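Local structure of alpha-1,2-mannosidase (Bacteroides thetaiotaomicron, 2WW2) at residues E443-T448 with G511-E516; H489-T494 with G517-W522. The protein hydrolyses alpha-mannosidic linkages with inversion of configuration, as a calcium-dependent mannosidase of glycoside hydrolase family 92 in a human gut symbiont. All coordinates share one frame; numbering follows the deposited sequence.

Contact 1: E443-T448 with G511-E516; sequences EATAKT and GGPFTE
Glu443, the N-cap residue of helix 444-465, sits against the type II' turn Gly511-Phe514 and clasps Thr515 just beyond it. Its CB lies 3.2 Å from Thr515 OG1. With CG anti to the carbonyl carbon (chi1 -61°), the chain is swung alongside the backbone N, and CG passes 3.5 Å from Phe514 O. From there it runs on extended, crossing the threonine side chain at about a right angle. At the tip, OE1 accepts a hydrogen bond from Thr515 OG1 at 2.6 Å; the hydroxyl comes to the anti side of the carboxylate, 29° out of its plane. The same hydroxyl oxygen thus lies near CB, CG, CD and OE1 in turn, while Ala446 CB closes in on Thr515 CB at 3.7 Å.

The backbones are tied more directly. Glu443 N donates to Gly512 O at 3.0 Å, and the next carbonyl, Pro513 O, faces the first turn of the helix. Ala446 N reaches it in a nearly straight bond of 3.1 Å (167° at the hydrogen), whereas the bond from Thr445 N to that oxygen is weak. The burial has a price: Thr515 N has no partner. Beside the helix start, Thr445 CG2 meets Phe514 CE1 obliquely at 3.5 Å, the two side chains pointing the same way. Thr445 OG1 rests against Pro513 CB but spends its hydrogen bond outside the pair of segments, on Trp493 O. Trp522 also meets the Phe514 ring.

What results is a helix N-terminus, with Glu443 as N-cap, whose Ala446 amide, and more weakly that of Thr445, donates to a beta-turn carbonyl nearly 70 residues further along the chain, within the catalytic domain, which in this family is an (alpha/alpha)6 barrel.

Contact 2: H489-T494 with G517-W522; sequences HGFMWT and GSSWHW
Met492 and Ser519 bring the two backbones closest, their CA atoms 5.7 Å apart. Residues 491-492 form a weakly bonded strand, paired antiparallel with 485-486 in a small two-stranded hairpin, and they lie against the single helical turn 519-522. That turn starts properly: Ser518 is its N-cap residue, and Ser518 O accepts from both His521 N and Trp522 N. A hairpin strand is therefore packed on the start of a short helix. Thr523, just past the turn, adds a clasp of its own, since its OG1 is hydrogen-bonded to Met492 N as well as to Ser519 O.

Among the side chains, Ser519 does most of the work. Its CB points at the strand, and OG stands opposite the backbone N across the CA-CB bond (chi1 -177°), a setting that turns the hydroxyl toward the 491-492 strand, where it packs 3.2 Å from Phe491 CB and beside CD1 of that ring at 3.6 Å.

Phe491 then reaches past the serine to Trp520. The tryptophan leaves its backbone heading away from the strand, yet its indole curves back far enough for CE3 to lie 3.8 Å from Phe491 CZ. The two rings meet rim to rim, with centroids 6.0 Å apart and planes at 29°, so neither covers the other's face. Arg546 makes a cation-pi contact with the Phe491 ring, and Trp520 NE1 is fixed by Gln579 O. On the other flank, Met492 bends at chi2 and passes Trp522 O at 4.2 Å from CG, its end leading off toward Leu449 of helix 444-465.

The one hydrogen bond directly between the segments is short: Ser519 OG donates to Met492 O at 2.5 Å, in the carbonyl plane and on a lone pair, with a C=O...O angle of 136°.

Overall arrangement
Contacts 1 and 2 lie side by side, their centres 10 Å apart, on the same side of the chain's centre and within the family 92 catalytic domain. Their segments alternate along the sequence: 443-448 opens helix 444-465, then the segment 489-494 carries the second hairpin strand, and 511-516 runs directly into 517-522. One continuous loop-to-helix passage thus meets the helix start with its first half and the hairpin with its second. The contacts also touch each other, through a probable hydrogen bond of 2.8 Å from Trp522 NE1 to Thr515 O and through Pro513 CB packing against Thr494 CB. Helix start, hairpin and short helical turn are consequently joined in one largely buried patch.

Contact 1: E443-T448 with G511-E516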
loop_
_atom_site.group_PDB
_atom_site.type_symbol
_atom_site.label_atom_id
_atom_site.label_comp_id
_atom_site.label_asym_id
_atom_site.label_seq_id
_atom_site.Cartn_x
_atom_site.Cartn_y
_atom_site.Cartn_z
ATOM N N GLU A 443 2.262 -25.862 2.106
ATOM C CA GLU A 443 3.473 -25.250 1.562
ATOM C C GLU A 443 4.072 -26.013 0.369
ATOM O O GLU A 443 5.272 -25.979 0.127
ATOM C CB GLU A 443 4.497 -25.053 2.692
ATOM C CG GLU A 443 3.942 -24.127 3.769
ATOM C CD GLU A 443 4.771 -24.091 5.047
ATOM O OE1 GLU A 443 6.021 -24.095 4.994
ATOM O OE2 GLU A 443 4.149 -24.025 6.126
ATOM N N ALA A 444 3.197 -26.645 -0.403
ATOM C CA ALA A 444 3.588 -27.590 -1.435
ATOM C C ALA A 444 4.478 -27.009 -2.534
ATOM O O ALA A 444 5.361 -27.690 -3.037
ATOM C CB ALA A 444 2.325 -28.214 -2.072
ATOM N N THR A 445 4.213 -25.775 -2.946
ATOM C CA THR A 445 4.952 -25.228 -4.066
ATOM C C THR A 445 6.368 -24.861 -3.617
ATOM O O THR A 445 7.351 -25.171 -4.307
ATOM C CB THR A 445 4.218 -24.026 -4.682
ATOM O OG1 THR A 445 3.016 -24.493 -5.314
ATOM C CG2 THR A 445 5.097 -23.361 -5.727
ATOM N N ALA A 446 6.472 -24.211 -2.455
ATOM C CA ALA A 446 7.798 -23.901 -1.900
ATOM C C ALA A 446 8.579 -25.212 -1.700
ATOM O O ALA A 446 9.771 -25.280 -2.018
ATOM C CB ALA A 446 7.673 -23.117 -0.599
ATOM N N LYS A 447 7.911 -26.265 -1.213
ATOM C CA LYS A 447 8.590 -27.555 -1.072
ATOM C C LYS A 447 9.076 -28.111 -2.415
ATOM O O LYS A 447 10.224 -28.553 -2.528
ATOM C CB LYS A 447 7.702 -28.582 -0.354
ATOM C CG LYS A 447 7.545 -28.279 1.153
ATOM C CD LYS A 447 6.409 -29.097 1.799
ATOM C CE LYS A 447 6.410 -28.886 3.333
ATOM N NZ LYS A 447 5.239 -29.477 4.027
ATOM N N THR A 448 8.200 -28.104 -3.423
ATOM C CA THR A 448 8.573 -28.601 -4.741
ATOM C C THR A 448 9.833 -27.882 -5.230
ATOM O O THR A 448 10.766 -28.507 -5.761
ATOM C CB THR A 448 7.440 -28.354 -5.765
ATOM O OG1 THR A 448 6.245 -29.011 -5.334
ATOM C CG2 THR A 448 7.819 -28.898 -7.139
ATOM N N GLY A 511 1.258 -17.564 2.017
ATOM C CA GLY A 511 0.768 -18.739 2.723
ATOM C C GLY A 511 0.313 -19.786 1.741
ATOM O O GLY A 511 0.703 -19.741 0.587
ATOM N N GLY A 512 -0.518 -20.715 2.203
ATOM C CA GLY A 512 -1.045 -21.774 1.353
ATOM C C GLY A 512 0.085 -22.658 0.845
ATOM O O GLY A 512 0.801 -23.284 1.635
ATOM N N PRO A 513 0.267 -22.705 -0.478
ATOM C CA PRO A 513 1.333 -23.506 -1.092
ATOM C C PRO A 513 2.711 -22.860 -0.943
ATOM O O PRO A 513 3.718 -23.463 -1.331
ATOM C CB PRO A 513 0.954 -23.497 -2.570
ATOM C CG PRO A 513 0.287 -22.147 -2.749
ATOM C CD PRO A 513 -0.551 -22.005 -1.490
ATOM N N PHE A 514 2.755 -21.644 -0.397
ATOM C CA PHE A 514 4.023 -20.962 -0.214
ATOM C C PHE A 514 4.412 -20.888 1.247
ATOM O O PHE A 514 3.566 -21.022 2.130
ATOM C CB PHE A 514 4.005 -19.563 -0.843
ATOM C CG PHE A 514 3.761 -19.576 -2.322
ATOM C CD1 PHE A 514 4.741 -20.024 -3.200
ATOM C CD2 PHE A 514 2.535 -19.178 -2.837
ATOM C CE1 PHE A 514 4.496 -20.062 -4.582
ATOM C CE2 PHE A 514 2.296 -19.209 -4.223
ATOM C CZ PHE A 514 3.272 -19.646 -5.079
ATOM N N THR A 515 5.704 -20.654 1.472
ATOM C CA THR A 515 6.323 -20.604 2.786
ATOM C C THR A 515 6.924 -19.221 2.974
ATOM O O THR A 515 7.799 -18.830 2.223
ATOM C CB THR A 515 7.490 -21.636 2.835
ATOM O OG1 THR A 515 6.960 -22.962 2.899
ATOM C CG2 THR A 515 8.402 -21.410 4.013
ATOM N N GLU A 516 6.441 -18.465 3.953
ATOM C CA GLU A 516 7.088 -17.194 4.295
ATOM C C GLU A 516 7.177 -16.220 3.122
ATOM O O GLU A 516 8.130 -15.454 3.014
ATOM C CB GLU A 516 8.501 -17.472 4.801
ATOM C CG GLU A 516 8.513 -18.326 6.052
ATOM C CD GLU A 516 8.481 -17.482 7.283
ATOM O OE1 GLU A 516 9.544 -16.909 7.612
ATOM O OE2 GLU A 516 7.397 -17.383 7.903
#

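Contact 2: H489-T494 with G517-W522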
loop_
_atom_site.group_PDB
_atom_site.type_symbol
_atom_site.label_atom_id
_atom_site.label_comp_id
_atom_site.label_asym_id
_atom_site.label_seq_id
_atom_site.Cartn_x
_atom_site.Cartn_y
_atom_site.Cartn_z
ATOM N N HIS A 489 -0.223 -16.957 -16.408
ATOM C CA HIS A 489 -0.002 -15.888 -15.446
ATOM C C HIS A 489 1.462 -15.466 -15.293
ATOM O O HIS A 489 1.737 -14.355 -14.839
ATOM C CB HIS A 489 -0.617 -16.259 -14.098
ATOM C CG HIS A 489 -2.105 -16.384 -14.144
ATOM N ND1 HIS A 489 -2.937 -15.291 -14.243
ATOM C CD2 HIS A 489 -2.912 -17.472 -14.146
ATOM C CE1 HIS A 489 -4.193 -15.697 -14.292
ATOM N NE2 HIS A 489 -4.205 -17.018 -14.238
ATOM N N GLY A 490 2.392 -16.344 -15.672
ATOM C CA GLY A 490 3.814 -16.000 -15.658
ATOM C C GLY A 490 4.453 -16.042 -14.277
ATOM O O GLY A 490 5.454 -15.355 -14.014
ATOM N N PHE A 491 3.880 -16.859 -13.395
ATOM C CA PHE A 491 4.390 -17.027 -12.035
ATOM C C PHE A 491 4.258 -18.478 -11.577
ATOM O O PHE A 491 3.453 -19.236 -12.121
ATOM C CB PHE A 491 3.558 -16.191 -11.072
ATOM C CG PHE A 491 3.891 -14.730 -11.075
ATOM C CD1 PHE A 491 4.916 -14.242 -10.277
ATOM C CD2 PHE A 491 3.144 -13.832 -11.824
ATOM C CE1 PHE A 491 5.209 -12.889 -10.251
ATOM C CE2 PHE A 491 3.428 -12.473 -11.794
ATOM C CZ PHE A 491 4.464 -12.000 -11.007
ATOM N N MET A 492 5.005 -18.852 -10.540
ATOM C CA MET A 492 4.808 -20.153 -9.913
ATOM C C MET A 492 3.455 -20.141 -9.198
ATOM O O MET A 492 3.053 -19.117 -8.630
ATOM C CB MET A 492 5.939 -20.442 -8.912
ATOM C CG MET A 492 7.305 -20.655 -9.582
ATOM S SD MET A 492 7.325 -22.124 -10.640
ATOM C CE MET A 492 8.979 -21.964 -11.347
ATOM N N TRP A 493 2.746 -21.266 -9.241
ATOM C CA TRP A 493 1.455 -21.374 -8.545
ATOM C C TRP A 493 1.384 -22.787 -7.979
ATOM O O TRP A 493 2.423 -23.359 -7.637
ATOM C CB TRP A 493 0.305 -21.065 -9.516
ATOM C CG TRP A 493 -1.041 -20.787 -8.923
ATOM C CD1 TRP A 493 -2.225 -21.331 -9.325
ATOM C CD2 TRP A 493 -1.361 -19.862 -7.868
ATOM N NE1 TRP A 493 -3.260 -20.818 -8.581
ATOM C CE2 TRP A 493 -2.757 -19.921 -7.674
ATOM C CE3 TRP A 493 -0.599 -19.007 -7.050
ATOM C CZ2 TRP A 493 -3.418 -19.153 -6.707
ATOM C CZ3 TRP A 493 -1.264 -18.239 -6.086
ATOM C CH2 TRP A 493 -2.655 -18.321 -5.926
ATOM N N THR A 494 0.183 -23.356 -7.884
ATOM C CA THR A 494 0.034 -24.659 -7.252
ATOM C C THR A 494 -1.069 -25.456 -7.943
ATOM O O THR A 494 -1.988 -24.870 -8.530
ATOM C CB THR A 494 -0.294 -24.530 -5.756
ATOM O OG1 THR A 494 -0.357 -25.833 -5.165
ATOM C CG2 THR A 494 -1.648 -23.822 -5.552
ATOM N N GLY A 517 6.189 -16.243 2.241
ATOM C CA GLY A 517 6.323 -15.496 1.006
ATOM C C GLY A 517 5.152 -15.806 0.112
ATOM O O GLY A 517 4.224 -16.523 0.515
ATOM N N SER A 518 5.188 -15.239 -1.089
ATOM C CA SER A 518 4.129 -15.390 -2.060
ATOM C C SER A 518 4.798 -15.802 -3.363
ATOM O O SER A 518 6.019 -15.963 -3.411
ATOM C CB SER A 518 3.411 -14.058 -2.262
ATOM O OG SER A 518 4.302 -13.132 -2.867
ATOM N N SER A 519 4.001 -15.984 -4.413
ATOM C CA SER A 519 4.554 -16.336 -5.712
ATOM C C SER A 519 5.569 -15.289 -6.184
ATOM O O SER A 519 6.521 -15.599 -6.900
ATOM C CB SER A 519 3.449 -16.485 -6.760
ATOM O OG SER A 519 4.046 -16.895 -7.979
ATOM N N TRP A 520 5.344 -14.044 -5.783
ATOM C CA TRP A 520 6.216 -12.934 -6.166
ATOM C C TRP A 520 7.657 -13.243 -5.779
ATOM O O TRP A 520 8.591 -12.884 -6.506
ATOM C CB TRP A 520 5.744 -11.649 -5.463
ATOM C CG TRP A 520 6.469 -10.373 -5.854
ATOM C CD1 TRP A 520 7.446 -9.718 -5.135
ATOM C CD2 TRP A 520 6.242 -9.590 -7.030
ATOM N NE1 TRP A 520 7.843 -8.580 -5.813
ATOM C CE2 TRP A 520 7.122 -8.482 -6.977
ATOM C CE3 TRP A 520 5.388 -9.721 -8.130
ATOM C CZ2 TRP A 520 7.167 -7.508 -7.985
ATOM C CZ3 TRP A 520 5.429 -8.756 -9.134
ATOM C CH2 TRP A 520 6.320 -7.664 -9.058
ATOM N N HIS A 521 7.837 -13.904 -4.636
ATOM C CA HIS A 521 9.178 -14.279 -4.168
ATOM C C HIS A 521 9.609 -15.638 -4.696
ATOM O O HIS A 521 10.722 -15.783 -5.188
ATOM C CB HIS A 521 9.255 -14.309 -2.632
ATOM C CG HIS A 521 8.534 -13.181 -1.973
ATOM N ND1 HIS A 521 9.050 -11.905 -1.912
ATOM C CD2 HIS A 521 7.325 -13.132 -1.364
ATOM C CE1 HIS A 521 8.191 -11.117 -1.286
ATOM N NE2 HIS A 521 7.140 -11.840 -0.937
ATOM N N TRP A 522 8.736 -16.631 -4.557
ATOM C CA TRP A 522 9.083 -18.037 -4.823
ATOM C C TRP A 522 9.336 -18.351 -6.299
ATOM O O TRP A 522 10.018 -19.331 -6.637
ATOM C CB TRP A 522 8.037 -18.976 -4.189
ATOM C CG TRP A 522 8.302 -19.134 -2.723
ATOM C CD1 TRP A 522 7.729 -18.424 -1.696
ATOM C CD2 TRP A 522 9.263 -20.011 -2.123
ATOM N NE1 TRP A 522 8.265 -18.832 -0.487
ATOM C CE2 TRP A 522 9.215 -19.796 -0.728
ATOM C CE3 TRP A 522 10.174 -20.960 -2.639
ATOM C CZ2 TRP A 522 10.037 -20.502 0.167
ATOM C CZ3 TRP A 522 10.974 -21.655 -1.757
ATOM C CH2 TRP A 522 10.902 -21.427 -0.364
#